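Local atomic coordinates of 2-Cys Peroxiredoxin (Plasmodium vivax SaI-1, PDB entry 2I81), a protein that probably reduces hydrogen peroxide and organic hydroperoxides through a reactive cysteine, as a typical 2-Cys member of the AhpC/TSA peroxiredoxin family. Residues A27-A32 with E43-T47; L56-Y60 with I128-V134; L89-D95 with H118-I124. All coordinates share one frame; numbering follows the deposited sequence.

Contact 1: residues A27-A32 with E43-T47; sequences APFFKA and EVNLT
Lys31 and Ala32 pair with Asn45 and Val44 at the open end of a beta hairpin, strands 31-35 and 41-45, within the main sheet, where strand 31-35 pairs antiparallel with 119-122. Ala32 and Val44 are an antiparallel hydrogen-bonded pair: Ala32 N to Val44 O and Val44 N to Ala32 O both measure 2.9 Å and are nearly straight. Lys31 and Asn45 follow as a non-hydrogen-bonded pair. One more bond closes the pairing, from Leu46 N to Phe30 O (3.1 Å), with the donor in the carbonyl plane; Asn45 CA makes a bent CA-H...O contact with that oxygen.

The apolar contacts gather around Leu46 on the buried side. Its CB sits over one face of the Phe30 ring, 4.2 Å from the centroid and displaced toward the rim, while Leu46 CG approaches Phe30 CE1 at 3.6 Å. Leu46 CD1 continues past the ring to Ala27 CB, 3.9 Å away. Leu90, Leu121 and Ile128 pack on Phe30 as well.

Polar groups lie on the face bearing Lys31 and Asn45. The Lys31 chain bends at chi3 (-88°) and crosses the Glu43 side chain at a slant, its methylenes nearest Glu43 OE1; Lys31 NZ stays 4.2 Å from that oxygen, beyond a salt bridge. Asn45 OD1 instead bonds to Gln48 NE2. Thr47 OG1 lies at the edge of the exposed Phe29 ring, near its plane, 3.3 Å from Phe29 CE1.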
loop_
_atom_site.group_PDB
_atom_site.type_symbol
_atom_site.label_atom_id
_atom_site.label_comp_id
_atom_site.label_asym_id
_atom_site.label_seq_id
_atom_site.Cartn_x
_atom_site.Cartn_y
_atom_site.Cartn_z
ATOM N N ALA A 27 2.909 30.195 11.924
ATOM C CA ALA A 27 1.755 30.496 11.084
ATOM C C ALA A 27 1.991 29.999 9.660
ATOM O O ALA A 27 3.060 30.240 9.092
ATOM C CB ALA A 27 1.482 31.993 11.081
ATOM N N PRO A 28 0.999 29.291 9.084
ATOM C CA PRO A 28 1.106 28.810 7.708
ATOM C C PRO A 28 1.247 29.966 6.726
ATOM O O PRO A 28 0.524 30.962 6.829
ATOM C CB PRO A 28 -0.222 28.078 7.483
ATOM C CG PRO A 28 -0.716 27.748 8.847
ATOM C CD PRO A 28 -0.278 28.891 9.701
ATOM N N PHE A 29 2.182 29.822 5.792
ATOM C CA PHE A 29 2.465 30.844 4.790
ATOM C C PHE A 29 1.264 31.086 3.878
ATOM O O PHE A 29 0.531 30.152 3.540
ATOM C CB PHE A 29 3.693 30.430 3.967
ATOM C CG PHE A 29 3.936 31.286 2.755
ATOM C CD1 PHE A 29 4.652 32.475 2.859
ATOM C CD2 PHE A 29 3.455 30.899 1.506
ATOM C CE1 PHE A 29 4.878 33.270 1.738
ATOM C CE2 PHE A 29 3.675 31.687 0.381
ATOM C CZ PHE A 29 4.389 32.874 0.496
ATOM N N PHE A 30 1.065 32.344 3.492
ATOM C CA PHE A 30 0.072 32.695 2.480
ATOM C C PHE A 30 0.562 33.820 1.573
ATOM O O PHE A 30 1.380 34.649 1.974
ATOM C CB PHE A 30 -1.280 33.058 3.116
ATOM C CG PHE A 30 -1.238 34.279 3.992
ATOM C CD1 PHE A 30 -1.030 34.157 5.362
ATOM C CD2 PHE A 30 -1.419 35.551 3.452
ATOM C CE1 PHE A 30 -0.993 35.284 6.180
ATOM C CE2 PHE A 30 -1.380 36.683 4.262
ATOM C CZ PHE A 30 -1.168 36.548 5.629
ATOM N N LYS A 31 0.055 33.820 0.344
ATOM C CA LYS A 31 0.315 34.865 -0.633
ATOM C C LYS A 31 -1.007 35.088 -1.350
ATOM O O LYS A 31 -1.573 34.150 -1.917
ATOM C CB LYS A 31 1.399 34.415 -1.621
ATOM C CG LYS A 31 1.722 35.425 -2.722
ATOM C CD LYS A 31 2.670 34.845 -3.769
ATOM C CE LYS A 31 4.134 35.039 -3.378
ATOM N NZ LYS A 31 5.059 34.491 -4.410
ATOM N N ALA A 32 -1.512 36.316 -1.314
ATOM C CA ALA A 32 -2.819 36.592 -1.897
ATOM C C ALA A 32 -2.871 37.919 -2.627
ATOM O O ALA A 32 -2.206 38.882 -2.237
ATOM C CB ALA A 32 -3.897 36.542 -0.822
ATOM N N GLU A 43 -0.571 42.596 -4.040
ATOM C CA GLU A 43 -0.262 41.269 -3.545
ATOM C C GLU A 43 0.325 41.414 -2.151
ATOM O O GLU A 43 1.138 42.308 -1.900
ATOM C CB GLU A 43 0.742 40.597 -4.483
ATOM C CG GLU A 43 1.111 39.167 -4.132
ATOM C CD GLU A 43 1.950 38.514 -5.213
ATOM O OE1 GLU A 43 3.138 38.228 -4.955
ATOM O OE2 GLU A 43 1.424 38.294 -6.326
ATOM N N VAL A 44 -0.095 40.540 -1.243
ATOM C CA VAL A 44 0.411 40.546 0.123
ATOM C C VAL A 44 0.811 39.128 0.510
ATOM O O VAL A 44 0.072 38.175 0.246
ATOM C CB VAL A 44 -0.646 41.103 1.117
ATOM C CG1 VAL A 44 -0.248 40.840 2.564
ATOM C CG2 VAL A 44 -0.870 42.595 0.893
ATOM N N ASN A 45 1.987 38.988 1.117
ATOM C CA ASN A 45 2.401 37.703 1.667
ATOM C C ASN A 45 2.903 37.816 3.103
ATOM O O ASN A 45 3.417 38.861 3.505
ATOM C CB ASN A 45 3.430 37.015 0.761
ATOM C CG ASN A 45 4.757 37.744 0.716
ATOM O OD1 ASN A 45 4.829 38.915 0.338
ATOM N ND2 ASN A 45 5.822 37.045 1.084
ATOM N N LEU A 46 2.744 36.736 3.866
ATOM C CA LEU A 46 3.109 36.713 5.285
ATOM C C LEU A 46 4.570 37.101 5.506
ATOM O O LEU A 46 4.883 37.827 6.452
ATOM C CB LEU A 46 2.839 35.330 5.895
ATOM C CG LEU A 46 2.432 35.189 7.374
ATOM C CD1 LEU A 46 2.153 33.726 7.690
ATOM C CD2 LEU A 46 3.456 35.751 8.370
ATOM N N THR A 47 5.450 36.626 4.625
ATOM C CA THR A 47 6.892 36.846 4.757
ATOM C C THR A 47 7.268 38.326 4.859
ATOM O O THR A 47 8.136 38.686 5.655
ATOM C CB THR A 47 7.687 36.185 3.603
ATOM O OG1 THR A 47 7.239 34.833 3.420
ATOM C CG2 THR A 47 9.187 36.179 3.898
#

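Contact 2: residues L56-Y60 with I128-V134; sequences LLYFY and ISKDYNV
Phe59 reaches from its strand into the end of helix 127-131 and is met there by Ile128, Ser129, Tyr132 and Val134. From CB, the first torsion sets CG anti to the carbonyl carbon (chi1 -62°), directing the ring at the helix. The ring lies beneath a methyl group: Val134 CG2 stands over its centre, 3.9 Å from the Phe59 centroid. Leu57 CD2, from the same strand, covers the opposite face, displaced toward the rim, and the ring is sandwiched between two methyls. CD2 passes Ser129 OG at 4.0 Å, a hydroxyl whose hydrogen-bond partner is Asp123 OD1.

Val134 comes over the ring because the helix ends in a Schellman motif: Asn133 takes a positive phi, and Val134 N turns back to Ser129 O (2.9 Å). Helix 127-131 packs on one face of the central sheet of the thioredoxin-like fold, while Tyr58, between Leu57 and Phe59, packs on helix 67-77.

Further out, Phe59 CE2 has Ile128 CG2 in the ring plane at its edge, 3.8 Å away. At the tip, Phe59 CZ touches Tyr132 CB at 4.0 Å, and the two aromatic planes meet obliquely at 49°. The Tyr132 ring turns a face to the other branch of Leu57, whose CD1 lies 4.0 Å from Tyr132 CZ, and its hydroxyl makes a weak hydrogen bond to Pro28 O.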
loop_
_atom_site.group_PDB
_atom_site.type_symbol
_atom_site.label_atom_id
_atom_site.label_comp_id
_atom_site.label_asym_id
_atom_site.label_seq_id
_atom_site.Cartn_x
_atom_site.Cartn_y
_atom_site.Cartn_z
ATOM N N LEU A 56 -2.774 40.712 12.222
ATOM C CA LEU A 56 -4.100 40.244 12.594
ATOM C C LEU A 56 -4.841 39.851 11.320
ATOM O O LEU A 56 -5.420 40.697 10.631
ATOM C CB LEU A 56 -4.868 41.307 13.388
ATOM C CG LEU A 56 -6.031 40.832 14.271
ATOM C CD1 LEU A 56 -6.252 41.795 15.426
ATOM C CD2 LEU A 56 -7.321 40.643 13.479
ATOM N N LEU A 57 -4.792 38.560 11.006
ATOM C CA LEU A 57 -5.522 38.015 9.876
ATOM C C LEU A 57 -6.928 37.684 10.354
ATOM O O LEU A 57 -7.102 36.859 11.257
ATOM C CB LEU A 57 -4.830 36.754 9.352
ATOM C CG LEU A 57 -4.808 36.448 7.849
ATOM C CD1 LEU A 57 -4.288 35.034 7.600
ATOM C CD2 LEU A 57 -6.161 36.654 7.170
ATOM N N TYR A 58 -7.930 38.333 9.766
ATOM C CA TYR A 58 -9.315 38.009 10.091
ATOM C C TYR A 58 -10.097 37.514 8.879
ATOM O O TYR A 58 -10.058 38.121 7.808
ATOM C CB TYR A 58 -10.027 39.166 10.814
ATOM C CG TYR A 58 -10.500 40.319 9.954
ATOM C CD1 TYR A 58 -9.686 41.429 9.733
ATOM C CD2 TYR A 58 -11.779 40.319 9.393
ATOM C CE1 TYR A 58 -10.124 42.497 8.955
ATOM C CE2 TYR A 58 -12.224 41.379 8.610
ATOM C CZ TYR A 58 -11.393 42.465 8.398
ATOM O OH TYR A 58 -11.826 43.518 7.627
ATOM N N PHE A 59 -10.782 36.390 9.063
ATOM C CA PHE A 59 -11.584 35.788 8.008
ATOM C C PHE A 59 -13.054 36.139 8.204
ATOM O O PHE A 59 -13.527 36.264 9.334
ATOM C CB PHE A 59 -11.420 34.263 8.004
ATOM C CG PHE A 59 -10.017 33.791 7.728
ATOM C CD1 PHE A 59 -9.115 33.596 8.772
ATOM C CD2 PHE A 59 -9.604 33.513 6.427
ATOM C CE1 PHE A 59 -7.818 33.151 8.524
ATOM C CE2 PHE A 59 -8.309 33.064 6.169
ATOM C CZ PHE A 59 -7.415 32.883 7.220
ATOM N N TYR A 60 -13.766 36.302 7.094
ATOM C CA TYR A 60 -15.217 36.441 7.109
ATOM C C TYR A 60 -15.768 35.679 5.908
ATOM O O TYR A 60 -15.107 35.617 4.869
ATOM C CB TYR A 60 -15.636 37.917 7.093
ATOM C CG TYR A 60 -15.179 38.697 5.881
ATOM C CD1 TYR A 60 -13.901 39.254 5.825
ATOM C CD2 TYR A 60 -16.030 38.892 4.795
ATOM C CE1 TYR A 60 -13.479 39.974 4.714
ATOM C CE2 TYR A 60 -15.620 39.611 3.683
ATOM C CZ TYR A 60 -14.344 40.149 3.646
ATOM O OH TYR A 60 -13.934 40.861 2.544
ATOM N N ILE A 128 -5.866 29.517 1.657
ATOM C CA ILE A 128 -5.560 30.190 2.926
ATOM C C ILE A 128 -6.509 29.712 4.030
ATOM O O ILE A 128 -6.071 29.416 5.145
ATOM C CB ILE A 128 -5.592 31.739 2.801
ATOM C CG1 ILE A 128 -4.685 32.206 1.656
ATOM C CG2 ILE A 128 -5.174 32.400 4.118
ATOM C CD1 ILE A 128 -4.990 33.604 1.150
ATOM N N SER A 129 -7.801 29.628 3.710
ATOM C CA SER A 129 -8.806 29.113 4.642
ATOM C C SER A 129 -8.554 27.642 4.963
ATOM O O SER A 129 -8.724 27.213 6.107
ATOM C CB SER A 129 -10.214 29.290 4.070
ATOM O OG SER A 129 -10.455 30.640 3.712
ATOM N N LYS A 130 -8.152 26.879 3.945
ATOM C CA LYS A 130 -7.803 25.467 4.106
ATOM C C LYS A 130 -6.594 25.285 5.019
ATOM O O LYS A 130 -6.586 24.390 5.869
ATOM C CB LYS A 130 -7.533 24.809 2.748
ATOM C CG LYS A 130 -8.782 24.415 1.978
ATOM C CD LYS A 130 -8.433 23.792 0.635
ATOM C CE LYS A 130 -9.681 23.542 -0.201
ATOM N NZ LYS A 130 -9.354 22.929 -1.519
ATOM N N ASP A 131 -5.578 26.130 4.839
ATOM C CA ASP A 131 -4.364 26.056 5.652
ATOM C C ASP A 131 -4.598 26.454 7.110
ATOM O O ASP A 131 -3.980 25.888 8.014
ATOM C CB ASP A 131 -3.231 26.888 5.036
ATOM C CG ASP A 131 -2.661 26.261 3.766
ATOM O OD1 ASP A 131 -2.766 25.025 3.592
ATOM O OD2 ASP A 131 -2.097 27.011 2.942
ATOM N N TYR A 132 -5.490 27.418 7.336
ATOM C CA TYR A 132 -5.803 27.880 8.692
ATOM C C TYR A 132 -6.956 27.109 9.337
ATOM O O TYR A 132 -7.423 27.465 10.424
ATOM C CB TYR A 132 -6.061 29.389 8.703
ATOM C CG TYR A 132 -4.781 30.186 8.670
ATOM C CD1 TYR A 132 -4.117 30.427 7.469
ATOM C CD2 TYR A 132 -4.214 30.675 9.846
ATOM C CE1 TYR A 132 -2.930 31.146 7.434
ATOM C CE2 TYR A 132 -3.026 31.396 9.823
ATOM C CZ TYR A 132 -2.391 31.628 8.615
ATOM O OH TYR A 132 -1.215 32.343 8.586
ATOM N N ASN A 133 -7.384 26.043 8.661
ATOM C CA ASN A 133 -8.482 25.182 9.107
ATOM C C ASN A 133 -9.731 25.970 9.510
ATOM O O ASN A 133 -10.287 25.770 10.594
ATOM C CB ASN A 133 -8.023 24.241 10.236
ATOM C CG ASN A 133 -6.796 23.422 9.860
ATOM O OD1 ASN A 133 -5.709 23.636 10.397
ATOM N ND2 ASN A 133 -6.965 22.482 8.934
ATOM N N VAL A 134 -10.157 26.875 8.631
ATOM C CA VAL A 134 -11.370 27.665 8.864
ATOM C C VAL A 134 -12.367 27.604 7.701
ATOM O O VAL A 134 -13.388 28.296 7.718
ATOM C CB VAL A 134 -11.056 29.147 9.248
ATOM C CG1 VAL A 134 -10.392 29.219 10.620
ATOM C CG2 VAL A 134 -10.198 29.831 8.182
#

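Contact 3: residues L89-D95 with H118-I124; sequences LLGCSVD and HTLLSDI
Leu89 sets its CD1 methyl over the centre of the His118 imidazole, 3.4 Å from the ring centroid, a tight CH-pi contact. Both ring nitrogens of His118 are engaged, ND1 with Asp76 OD2 and NE2 with Tyr58 OH, which fixes the rotation of the ring beneath the methyl. Leu90 points to the other side of the sheet, where its CD2 lies beside Thr119 CB at 3.8 Å and Val44 packs against both residues. Gly91 is gripped through its backbone: its N donates to Thr119 O (3.2 Å) in the carbonyl plane, and its O accepts from Leu121 N. Having no side chain, Gly91 lets the Leu120 CD2 methyl come to 4.0 Å from its CA.

These are the parallel strands of a beta-alpha-beta unit, 87-93 and 119-122, joined through helix 97-104 and crossing at -32°. Strand 87-93 pairs on its other edge with strand 54-59, and it therefore runs through the interior of the thioredoxin-like sheet.

Cys92 carries its SG to Asp123 CB (3.7 Å) and beside Leu121 CB. Ser93 O then accepts Asp123 N at 2.8 Å. Its side chain turns along its own segment, Ser93 OG donating to the anti lone pair of Asp95 OD2 at 2.9 Å; Asp63 N supplies that oxygen with a second donor. Past Val94, whose CA-H faces Asp123 O, the segment finishes at Asp95. A chi1 of 173° swings the Ser122 hydroxyl away from its own N, and Ser122 OG donates to Asp95 O at 2.9 Å, tilted from the carbonyl plane. At the end of the second segment, Ile124 O accepts a hydrogen bond from Lys126 NZ of the second subunit.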
loop_
_atom_site.group_PDB
_atom_site.type_symbol
_atom_site.label_atom_id
_atom_site.label_comp_id
_atom_site.label_asym_id
_atom_site.label_seq_id
_atom_site.Cartn_x
_atom_site.Cartn_y
_atom_site.Cartn_z
ATOM N N LEU A 89 -3.468 44.950 9.902
ATOM C CA LEU A 89 -4.829 44.437 9.879
ATOM C C LEU A 89 -5.162 43.934 8.473
ATOM O O LEU A 89 -5.146 44.707 7.512
ATOM C CB LEU A 89 -5.792 45.550 10.313
ATOM C CG LEU A 89 -7.101 45.291 11.073
ATOM C CD1 LEU A 89 -8.282 45.168 10.125
ATOM C CD2 LEU A 89 -7.024 44.088 12.016
ATOM N N LEU A 90 -5.449 42.638 8.360
ATOM C CA LEU A 90 -5.736 42.015 7.065
ATOM C C LEU A 90 -7.045 41.229 7.086
ATOM O O LEU A 90 -7.177 40.245 7.817
ATOM C CB LEU A 90 -4.583 41.098 6.630
ATOM C CG LEU A 90 -3.160 41.652 6.475
ATOM C CD1 LEU A 90 -2.191 40.521 6.157
ATOM C CD2 LEU A 90 -3.083 42.732 5.402
ATOM N N GLY A 91 -8.011 41.674 6.284
ATOM C CA GLY A 91 -9.272 40.957 6.111
ATOM C C GLY A 91 -9.158 39.939 4.999
ATOM O O GLY A 91 -8.460 40.175 4.012
ATOM N N CYS A 92 -9.837 38.806 5.149
ATOM C CA CYS A 92 -9.747 37.741 4.155
ATOM C C CYS A 92 -11.073 37.024 3.940
ATOM O O CYS A 92 -11.721 36.592 4.894
ATOM C CB CYS A 92 -8.663 36.733 4.547
ATOM S SG CYS A 92 -8.287 35.496 3.285
ATOM N N SER A 93 -11.470 36.917 2.677
ATOM C CA SER A 93 -12.615 36.102 2.293
ATOM C C SER A 93 -12.328 35.353 0.999
ATOM O O SER A 93 -11.338 35.623 0.313
ATOM C CB SER A 93 -13.881 36.954 2.151
ATOM O OG SER A 93 -13.875 37.699 0.947
ATOM N N VAL A 94 -13.212 34.414 0.674
ATOM C CA VAL A 94 -13.119 33.620 -0.548
ATOM C C VAL A 94 -13.409 34.452 -1.807
ATOM O O VAL A 94 -13.008 34.073 -2.913
ATOM C CB VAL A 94 -14.055 32.380 -0.474
ATOM C CG1 VAL A 94 -14.046 31.603 -1.781
ATOM C CG2 VAL A 94 -13.648 31.469 0.680
ATOM N N ASP A 95 -14.086 35.587 -1.635
ATOM C CA ASP A 95 -14.434 36.472 -2.751
ATOM C C ASP A 95 -13.208 36.968 -3.511
ATOM O O ASP A 95 -12.111 37.057 -2.953
ATOM C CB ASP A 95 -15.236 37.677 -2.255
ATOM C CG ASP A 95 -16.493 37.275 -1.517
ATOM O OD1 ASP A 95 -17.471 36.859 -2.176
ATOM O OD2 ASP A 95 -16.504 37.380 -0.274
ATOM N N HIS A 118 -7.916 49.670 5.496
ATOM C CA HIS A 118 -7.023 48.511 5.585
ATOM C C HIS A 118 -7.172 47.539 4.412
ATOM O O HIS A 118 -8.152 47.589 3.665
ATOM C CB HIS A 118 -7.165 47.792 6.934
ATOM C CG HIS A 118 -8.458 47.059 7.103
ATOM N ND1 HIS A 118 -9.577 47.643 7.656
ATOM C CD2 HIS A 118 -8.809 45.787 6.798
ATOM C CE1 HIS A 118 -10.562 46.763 7.684
ATOM N NE2 HIS A 118 -10.121 45.629 7.168
ATOM N N THR A 119 -6.184 46.658 4.277
ATOM C CA THR A 119 -6.064 45.753 3.138
ATOM C C THR A 119 -7.042 44.576 3.220
ATOM O O THR A 119 -7.242 43.996 4.290
ATOM C CB THR A 119 -4.610 45.234 3.015
ATOM O OG1 THR A 119 -3.701 46.343 3.010
ATOM C CG2 THR A 119 -4.411 44.421 1.746
ATOM N N LEU A 120 -7.649 44.242 2.082
ATOM C CA LEU A 120 -8.523 43.074 1.977
ATOM C C LEU A 120 -7.939 42.028 1.035
ATOM O O LEU A 120 -7.676 42.307 -0.138
ATOM C CB LEU A 120 -9.931 43.478 1.525
ATOM C CG LEU A 120 -10.776 44.343 2.467
ATOM C CD1 LEU A 120 -12.074 44.736 1.781
ATOM C CD2 LEU A 120 -11.062 43.642 3.795
ATOM N N LEU A 121 -7.744 40.822 1.564
ATOM C CA LEU A 121 -7.158 39.718 0.812
ATOM C C LEU A 121 -8.226 38.914 0.082
ATOM O O LEU A 121 -9.364 38.806 0.545
ATOM C CB LEU A 121 -6.360 38.791 1.737
ATOM C CG LEU A 121 -5.249 39.368 2.624
ATOM C CD1 LEU A 121 -4.661 38.272 3.507
ATOM C CD2 LEU A 121 -4.151 40.033 1.799
ATOM N N SER A 122 -7.843 38.354 -1.060
ATOM C CA SER A 122 -8.717 37.484 -1.832
ATOM C C SER A 122 -8.204 36.051 -1.747
ATOM O O SER A 122 -7.136 35.733 -2.279
ATOM C CB SER A 122 -8.779 37.951 -3.290
ATOM O OG SER A 122 -9.491 37.029 -4.096
ATOM N N ASP A 123 -8.959 35.193 -1.066
ATOM C CA ASP A 123 -8.620 33.776 -0.975
ATOM C C ASP A 123 -9.378 33.008 -2.057
ATOM O O ASP A 123 -10.170 32.104 -1.770
ATOM C CB ASP A 123 -8.933 33.234 0.423
ATOM C CG ASP A 123 -8.369 31.841 0.657
ATOM O OD1 ASP A 123 -8.861 31.154 1.578
ATOM O OD2 ASP A 123 -7.441 31.427 -0.072
ATOM N N ILE A 124 -9.118 33.387 -3.307
ATOM C CA ILE A 124 -9.861 32.883 -4.463
ATOM C C ILE A 124 -9.675 31.377 -4.699
ATOM O O ILE A 124 -10.555 30.724 -5.259
ATOM C CB ILE A 124 -9.552 33.724 -5.750
ATOM C CG1 ILE A 124 -10.555 33.428 -6.875
ATOM C CG2 ILE A 124 -8.105 33.534 -6.217
ATOM C CD1 ILE A 124 -11.921 34.076 -6.688
#

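The three contacts, with centres about 10 to 11 Å apart, meet on one mixed sheet, and contact 3 is nested in the chain loop that contact 2 closes. Contact 1 reaches contact 2 through Phe30 CE1, 3.6 Å from Leu57 CD1, and contact 3 through Val44 CB, 3.7 Å from Leu121 CD2. Contacts 2 and 3 touch where Tyr58 CE1 lies 3.3 Å from Gly91 CA, and Tyr60 O 3.3 Å from Ser93 CB. The ends of strands 54-59 and 87-93 lead toward the likely active site: Tyr60 packs on Cys68, which the family's PxxxTxxC sequence suggests is the peroxidatic cysteine, and Asp63 of that motif meets Tyr60 OH through OD1 and Asp95 OD2 through its backbone N.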